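Local coordinates for protein ATP-dependent kinase YFH7 (Saccharomyces cerevisiae, PDB 2GA8) that acts as an ATP-dependent kinase of the P-loop type that could be involved in assembly of the endoplasmic reticulum membrane, at residues Gly185-Cys199 and Leu268-Ile280. Residues are numbered along the deposited sequence; the frame is centred on the assembly and turned at random.
With SO4 (sulfate ion), chain I.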
loop_
_atom_site.group_PDB
_atom_site.type_symbol
_atom_site.label_atom_id
_atom_site.label_comp_id
_atom_site.label_asym_id
_atom_site.label_seq_id
_atom_site.Cartn_x
_atom_site.Cartn_y
_atom_site.Cartn_z
ATOM N N GLY A 185 -1.842 -8.452 13.472
ATOM C CA GLY A 185 -1.518 -8.925 12.142
ATOM C C GLY A 185 -2.783 -9.429 11.477
ATOM O O GLY A 185 -2.788 -9.756 10.295
ATOM N N SER A 186 -3.862 -9.510 12.251
ATOM C CA SER A 186 -5.141 -9.955 11.709
ATOM C C SER A 186 -5.705 -8.771 10.938
ATOM O O SER A 186 -5.262 -7.637 11.122
ATOM C CB SER A 186 -6.107 -10.335 12.832
ATOM O OG SER A 186 -6.523 -9.188 13.551
ATOM N N PRO A 187 -6.690 -9.018 10.064
ATOM C CA PRO A 187 -7.301 -7.948 9.274
ATOM C C PRO A 187 -7.826 -6.798 10.132
ATOM O O PRO A 187 -7.806 -5.645 9.713
ATOM C CB PRO A 187 -8.427 -8.667 8.536
ATOM C CG PRO A 187 -7.883 -10.047 8.360
ATOM C CD PRO A 187 -7.257 -10.330 9.699
ATOM N N SER A 188 -8.291 -7.120 11.334
ATOM C CA SER A 188 -8.841 -6.112 12.229
ATOM C C SER A 188 -7.813 -5.276 12.983
ATOM O O SER A 188 -8.190 -4.378 13.739
ATOM C CB SER A 188 -9.796 -6.768 13.237
ATOM O OG SER A 188 -9.098 -7.655 14.091
ATOM N N THR A 189 -6.526 -5.552 12.781
ATOM C CA THR A 189 -5.487 -4.786 13.471
ATOM C C THR A 189 -4.782 -3.781 12.559
ATOM O O THR A 189 -3.678 -3.332 12.855
ATOM C CB THR A 189 -4.421 -5.709 14.136
ATOM O OG1 THR A 189 -3.802 -6.538 13.149
ATOM C CG2 THR A 189 -5.065 -6.577 15.204
ATOM N N PHE A 190 -5.440 -3.427 11.459
ATOM C CA PHE A 190 -4.915 -2.454 10.493
ATOM C C PHE A 190 -5.990 -1.395 10.293
ATOM O O PHE A 190 -7.185 -1.693 10.404
ATOM C CB PHE A 190 -4.669 -3.103 9.129
ATOM C CG PHE A 190 -3.486 -4.014 9.080
ATOM C CD1 PHE A 190 -2.246 -3.543 8.661
ATOM C CD2 PHE A 190 -3.618 -5.359 9.416
ATOM C CE1 PHE A 190 -1.155 -4.399 8.569
ATOM C CE2 PHE A 190 -2.533 -6.224 9.329
ATOM C CZ PHE A 190 -1.298 -5.747 8.903
ATOM N N ASP A 191 -5.577 -0.166 10.004
ATOM C CA ASP A 191 -6.549 0.891 9.746
ATOM C C ASP A 191 -7.012 0.682 8.298
ATOM O O ASP A 191 -6.539 1.352 7.374
ATOM C CB ASP A 191 -5.906 2.277 9.891
ATOM C CG ASP A 191 -6.928 3.397 9.849
ATOM O OD1 ASP A 191 -8.054 3.163 9.363
ATOM O OD2 ASP A 191 -6.608 4.515 10.290
ATOM N N SER A 192 -7.926 -0.265 8.101
ATOM C CA SER A 192 -8.439 -0.563 6.768
ATOM C C SER A 192 -9.167 0.639 6.176
ATOM O O SER A 192 -9.201 0.805 4.953
ATOM C CB SER A 192 -9.394 -1.763 6.815
ATOM O OG SER A 192 -10.513 -1.485 7.630
ATOM N N ASN A 193 -9.748 1.463 7.051
ATOM C CA ASN A 193 -10.477 2.667 6.650
ATOM C C ASN A 193 -9.561 3.602 5.859
ATOM O O ASN A 193 -9.895 4.050 4.758
ATOM C CB ASN A 193 -10.965 3.456 7.882
ATOM C CG ASN A 193 -11.706 2.597 8.905
ATOM O OD1 ASN A 193 -11.403 1.425 9.091
ATOM N ND2 ASN A 193 -12.663 3.206 9.601
ATOM N N ASN A 194 -8.408 3.911 6.444
ATOM C CA ASN A 194 -7.475 4.820 5.797
ATOM C C ASN A 194 -6.740 4.191 4.620
ATOM O O ASN A 194 -6.333 4.898 3.699
ATOM C CB ASN A 194 -6.477 5.397 6.812
ATOM C CG ASN A 194 -6.272 6.893 6.638
ATOM O OD1 ASN A 194 -5.212 7.435 6.957
ATOM N ND2 ASN A 194 -7.294 7.570 6.137
ATOM N N PHE A 195 -6.556 2.873 4.633
ATOM C CA PHE A 195 -5.889 2.247 3.501
ATOM C C PHE A 195 -6.835 2.349 2.304
ATOM O O PHE A 195 -6.422 2.642 1.184
ATOM C CB PHE A 195 -5.568 0.780 3.771
ATOM C CG PHE A 195 -4.683 0.177 2.724
ATOM C CD1 PHE A 195 -3.304 0.344 2.788
ATOM C CD2 PHE A 195 -5.228 -0.465 1.619
ATOM C CE1 PHE A 195 -2.479 -0.116 1.762
ATOM C CE2 PHE A 195 -4.411 -0.926 0.586
ATOM C CZ PHE A 195 -3.039 -0.750 0.659
ATOM N N LEU A 196 -8.115 2.094 2.547
ATOM C CA LEU A 196 -9.100 2.201 1.484
ATOM C C LEU A 196 -9.094 3.645 0.983
ATOM O O LEU A 196 -9.201 3.895 -0.217
ATOM C CB LEU A 196 -10.494 1.835 2.004
ATOM C CG LEU A 196 -11.648 2.034 1.014
ATOM C CD1 LEU A 196 -11.389 1.209 -0.245
ATOM C CD2 LEU A 196 -12.968 1.616 1.671
ATOM N N GLN A 197 -8.947 4.600 1.900
ATOM C CA GLN A 197 -8.928 6.000 1.510
ATOM C C GLN A 197 -7.718 6.283 0.622
ATOM O O GLN A 197 -7.806 7.069 -0.314
ATOM C CB GLN A 197 -8.911 6.910 2.742
ATOM C CG GLN A 197 -9.196 8.376 2.431
ATOM C CD GLN A 197 -10.513 8.580 1.689
ATOM O OE1 GLN A 197 -11.523 7.960 2.011
ATOM N NE2 GLN A 197 -10.504 9.464 0.698
ATOM N N LEU A 198 -6.584 5.652 0.913
ATOM C CA LEU A 198 -5.410 5.854 0.066
ATOM C C LEU A 198 -5.744 5.323 -1.327
ATOM O O LEU A 198 -5.382 5.930 -2.333
ATOM C CB LEU A 198 -4.189 5.108 0.624
ATOM C CG LEU A 198 -2.945 5.091 -0.277
ATOM C CD1 LEU A 198 -2.464 6.514 -0.527
ATOM C CD2 LEU A 198 -1.839 4.262 0.385
ATOM N N CYS A 199 -6.440 4.191 -1.389
ATOM C CA CYS A 199 -6.804 3.620 -2.684
ATOM C C CYS A 199 -7.745 4.532 -3.463
ATOM O O CYS A 199 -7.638 4.622 -4.678
ATOM C CB CYS A 199 -7.422 2.235 -2.515
ATOM S SG CYS A 199 -6.237 1.020 -1.912
ATOM N N LEU A 268 -1.048 -8.321 3.007
ATOM C CA LEU A 268 -1.789 -9.529 3.337
ATOM C C LEU A 268 -3.251 -9.532 2.908
ATOM O O LEU A 268 -3.768 -10.544 2.429
ATOM C CB LEU A 268 -1.773 -9.737 4.851
ATOM C CG LEU A 268 -0.454 -9.917 5.600
ATOM C CD1 LEU A 268 -0.696 -9.689 7.090
ATOM C CD2 LEU A 268 0.098 -11.314 5.343
ATOM N N TYR A 269 -3.903 -8.388 3.071
ATOM C CA TYR A 269 -5.336 -8.303 2.833
ATOM C C TYR A 269 -5.891 -7.498 1.671
ATOM O O TYR A 269 -7.076 -7.140 1.673
ATOM C CB TYR A 269 -5.974 -7.843 4.150
ATOM C CG TYR A 269 -5.506 -8.690 5.323
ATOM C CD1 TYR A 269 -5.668 -10.075 5.305
ATOM C CD2 TYR A 269 -4.865 -8.116 6.420
ATOM C CE1 TYR A 269 -5.201 -10.872 6.345
ATOM C CE2 TYR A 269 -4.391 -8.914 7.478
ATOM C CZ TYR A 269 -4.566 -10.292 7.423
ATOM O OH TYR A 269 -4.100 -11.098 8.438
ATOM N N LEU A 270 -5.071 -7.245 0.657
ATOM C CA LEU A 270 -5.532 -6.462 -0.481
ATOM C C LEU A 270 -6.605 -7.155 -1.311
ATOM O O LEU A 270 -7.253 -6.509 -2.131
ATOM C CB LEU A 270 -4.353 -6.088 -1.380
ATOM C CG LEU A 270 -3.199 -5.425 -0.623
ATOM C CD1 LEU A 270 -2.104 -5.021 -1.601
ATOM C CD2 LEU A 270 -3.719 -4.219 0.140
ATOM N N LEU A 271 -6.788 -8.459 -1.096
ATOM C CA LEU A 271 -7.791 -9.238 -1.824
ATOM C C LEU A 271 -8.668 -10.011 -0.837
ATOM O O LEU A 271 -9.185 -11.085 -1.154
ATOM C CB LEU A 271 -7.104 -10.223 -2.780
ATOM C CG LEU A 271 -6.328 -9.609 -3.951
ATOM C CD1 LEU A 271 -5.556 -10.700 -4.675
ATOM C CD2 LEU A 271 -7.301 -8.899 -4.900
ATOM N N TYR A 272 -8.844 -9.435 0.348
ATOM C CA TYR A 272 -9.623 -10.041 1.431
ATOM C C TYR A 272 -11.092 -9.629 1.292
ATOM O O TYR A 272 -11.395 -8.442 1.205
ATOM C CB TYR A 272 -9.040 -9.564 2.761
ATOM C CG TYR A 272 -9.348 -10.441 3.941
ATOM C CD1 TYR A 272 -8.680 -11.654 4.128
ATOM C CD2 TYR A 272 -10.291 -10.053 4.888
ATOM C CE1 TYR A 272 -8.943 -12.453 5.239
ATOM C CE2 TYR A 272 -10.562 -10.844 5.997
ATOM C CZ TYR A 272 -9.882 -12.041 6.167
ATOM O OH TYR A 272 -10.136 -12.816 7.272
ATOM N N ASP A 273 -11.997 -10.610 1.286
ATOM C CA ASP A 273 -13.428 -10.350 1.079
ATOM C C ASP A 273 -14.269 -9.797 2.227
ATOM O O ASP A 273 -15.495 -9.963 2.234
ATOM C CB ASP A 273 -14.117 -11.617 0.539
ATOM C CG ASP A 273 -14.158 -12.757 1.556
ATOM O OD1 ASP A 273 -13.964 -12.509 2.763
ATOM O OD2 ASP A 273 -14.403 -13.913 1.146
ATOM N N GLN A 274 -13.642 -9.119 3.179
ATOM C CA GLN A 274 -14.388 -8.573 4.300
ATOM C C GLN A 274 -14.196 -7.078 4.482
ATOM O O GLN A 274 -13.183 -6.511 4.062
ATOM C CB GLN A 274 -13.996 -9.290 5.592
ATOM C CG GLN A 274 -14.311 -10.770 5.589
ATOM C CD GLN A 274 -15.792 -11.045 5.460
ATOM O OE1 GLN A 274 -16.599 -10.515 6.224
ATOM N NE2 GLN A 274 -16.159 -11.884 4.492
ATOM N N GLU A 275 -15.186 -6.468 5.128
ATOM C CA GLU A 275 -15.224 -5.042 5.431
ATOM C C GLU A 275 -14.598 -4.107 4.393
ATOM O O GLU A 275 -14.928 -4.181 3.216
ATOM C CB GLU A 275 -14.624 -4.789 6.818
ATOM C CG GLU A 275 -13.304 -5.490 7.082
ATOM C CD GLU A 275 -12.289 -4.558 7.703
ATOM O OE1 GLU A 275 -12.170 -3.418 7.203
ATOM O OE2 GLU A 275 -11.612 -4.963 8.675
ATOM N N ASN A 276 -13.703 -3.223 4.827
ATOM C CA ASN A 276 -13.086 -2.271 3.905
ATOM C C ASN A 276 -12.122 -2.898 2.907
ATOM O O ASN A 276 -11.889 -2.336 1.839
ATOM C CB ASN A 276 -12.348 -1.177 4.685
ATOM C CG ASN A 276 -13.279 -0.313 5.514
ATOM O OD1 ASN A 276 -12.926 0.115 6.616
ATOM N ND2 ASN A 276 -14.462 -0.038 4.987
ATOM N N TRP A 277 -11.550 -4.047 3.258
ATOM C CA TRP A 277 -10.596 -4.720 2.376
ATOM C C TRP A 277 -11.241 -5.125 1.064
ATOM O O TRP A 277 -10.631 -5.022 0.000
ATOM C CB TRP A 277 -10.024 -5.975 3.050
ATOM C CG TRP A 277 -9.396 -5.721 4.378
ATOM C CD1 TRP A 277 -9.868 -6.115 5.596
ATOM C CD2 TRP A 277 -8.178 -5.008 4.629
ATOM N NE1 TRP A 277 -9.019 -5.690 6.596
ATOM C CE2 TRP A 277 -7.973 -5.009 6.027
ATOM C CE3 TRP A 277 -7.241 -4.367 3.808
ATOM C CZ2 TRP A 277 -6.867 -4.395 6.625
ATOM C CZ3 TRP A 277 -6.138 -3.753 4.404
ATOM C CH2 TRP A 277 -5.963 -3.773 5.799
ATOM N N LYS A 278 -12.483 -5.583 1.149
ATOM C CA LYS A 278 -13.207 -6.030 -0.025
ATOM C C LYS A 278 -13.360 -4.917 -1.043
ATOM O O LYS A 278 -13.406 -5.177 -2.237
ATOM C CB LYS A 278 -14.585 -6.564 0.380
ATOM C CG LYS A 278 -15.398 -7.121 -0.772
ATOM C CD LYS A 278 -16.705 -7.734 -0.285
ATOM C CE LYS A 278 -17.504 -8.312 -1.443
ATOM N NZ LYS A 278 -18.747 -8.992 -0.981
ATOM N N LYS A 279 -13.423 -3.677 -0.567
ATOM C CA LYS A 279 -13.592 -2.534 -1.450
ATOM C C LYS A 279 -12.305 -2.121 -2.169
ATOM O O LYS A 279 -12.343 -1.332 -3.112
ATOM C CB LYS A 279 -14.152 -1.353 -0.653
ATOM C CG LYS A 279 -15.449 -1.678 0.083
ATOM C CD LYS A 279 -15.903 -0.528 0.974
ATOM C CE LYS A 279 -17.100 -0.933 1.820
ATOM N NZ LYS A 279 -17.528 0.141 2.765
ATOM N N ILE A 280 -11.172 -2.668 -1.735
ATOM C CA ILE A 280 -9.882 -2.336 -2.343
ATOM C C ILE A 280 -9.766 -2.716 -3.807
ATOM O O ILE A 280 -9.425 -1.871 -4.638
ATOM C CB ILE A 280 -8.716 -3.000 -1.582
ATOM C CG1 ILE A 280 -8.573 -2.346 -0.208
ATOM C CG2 ILE A 280 -7.415 -2.861 -2.378
ATOM C CD1 ILE A 280 -7.533 -3.006 0.671
HETATM S S SO4 I . -17.392 3.538 1.385
HETATM O O1 SO4 I . -16.545 2.866 2.391
HETATM O O2 SO4 I . -17.153 4.993 1.439
HETATM O O3 SO4 I . -17.057 3.033 0.039
HETATM O O4 SO4 I . -18.814 3.261 1.674
HETATM O O HOH W 1 -9.637 -3.483 9.848
#
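P187 presses CG over one face of the Y269 ring, 3.5 Å from its centroid, a CH-pi contact; L268 CB covers the opposite face of the tyrosine ring. The same CG lies over a face of Y272, so the compact proline ring fills the angle between two tyrosines. W277 is likewise sandwiched: S192 CB sits on one face, Y269 CB on the other, while F190 CB and P187 O meet its edge. There NE1 gives P187 O only a weak hydrogen bond, 3.3 Å long and bent to 138°. Y269 OH donates a much shorter one, 2.6 Å, to G185 O, arriving in the carbonyl plane on a lone pair; a phenylalanine here would keep the CH-pi contact with the proline but would probably leave that carbonyl without its phenolic donor and the G185 loop less firmly held. G185 suits a backbone conformation in which a side chain would jam against the preceding carbonyl. S192 OG, set between its backbone N and carbonyl carbon (chi1 62°), donates to the syn lone pair of E275 OE1 at 2.6 Å, and N276 N takes the anti one. One water lies within bonding distance of S192 OG, E275 OE2 and P187 O, more acceptors than it has protons. Deeper in, F195 CE2 packs 3.4 Å from L270 CD2; L196 crosses K279 at a slant, and K279 NZ donates to a sulfate that K200 also binds. Segments 192-199 and 275-280, parts of helices 192-206 and 275-285, run 15° from parallel, the second following strand 262-267 of the central parallel sheet; L270 rests on strand 25-30, and L268 touches P33 of the probable ATP-binding P-loop.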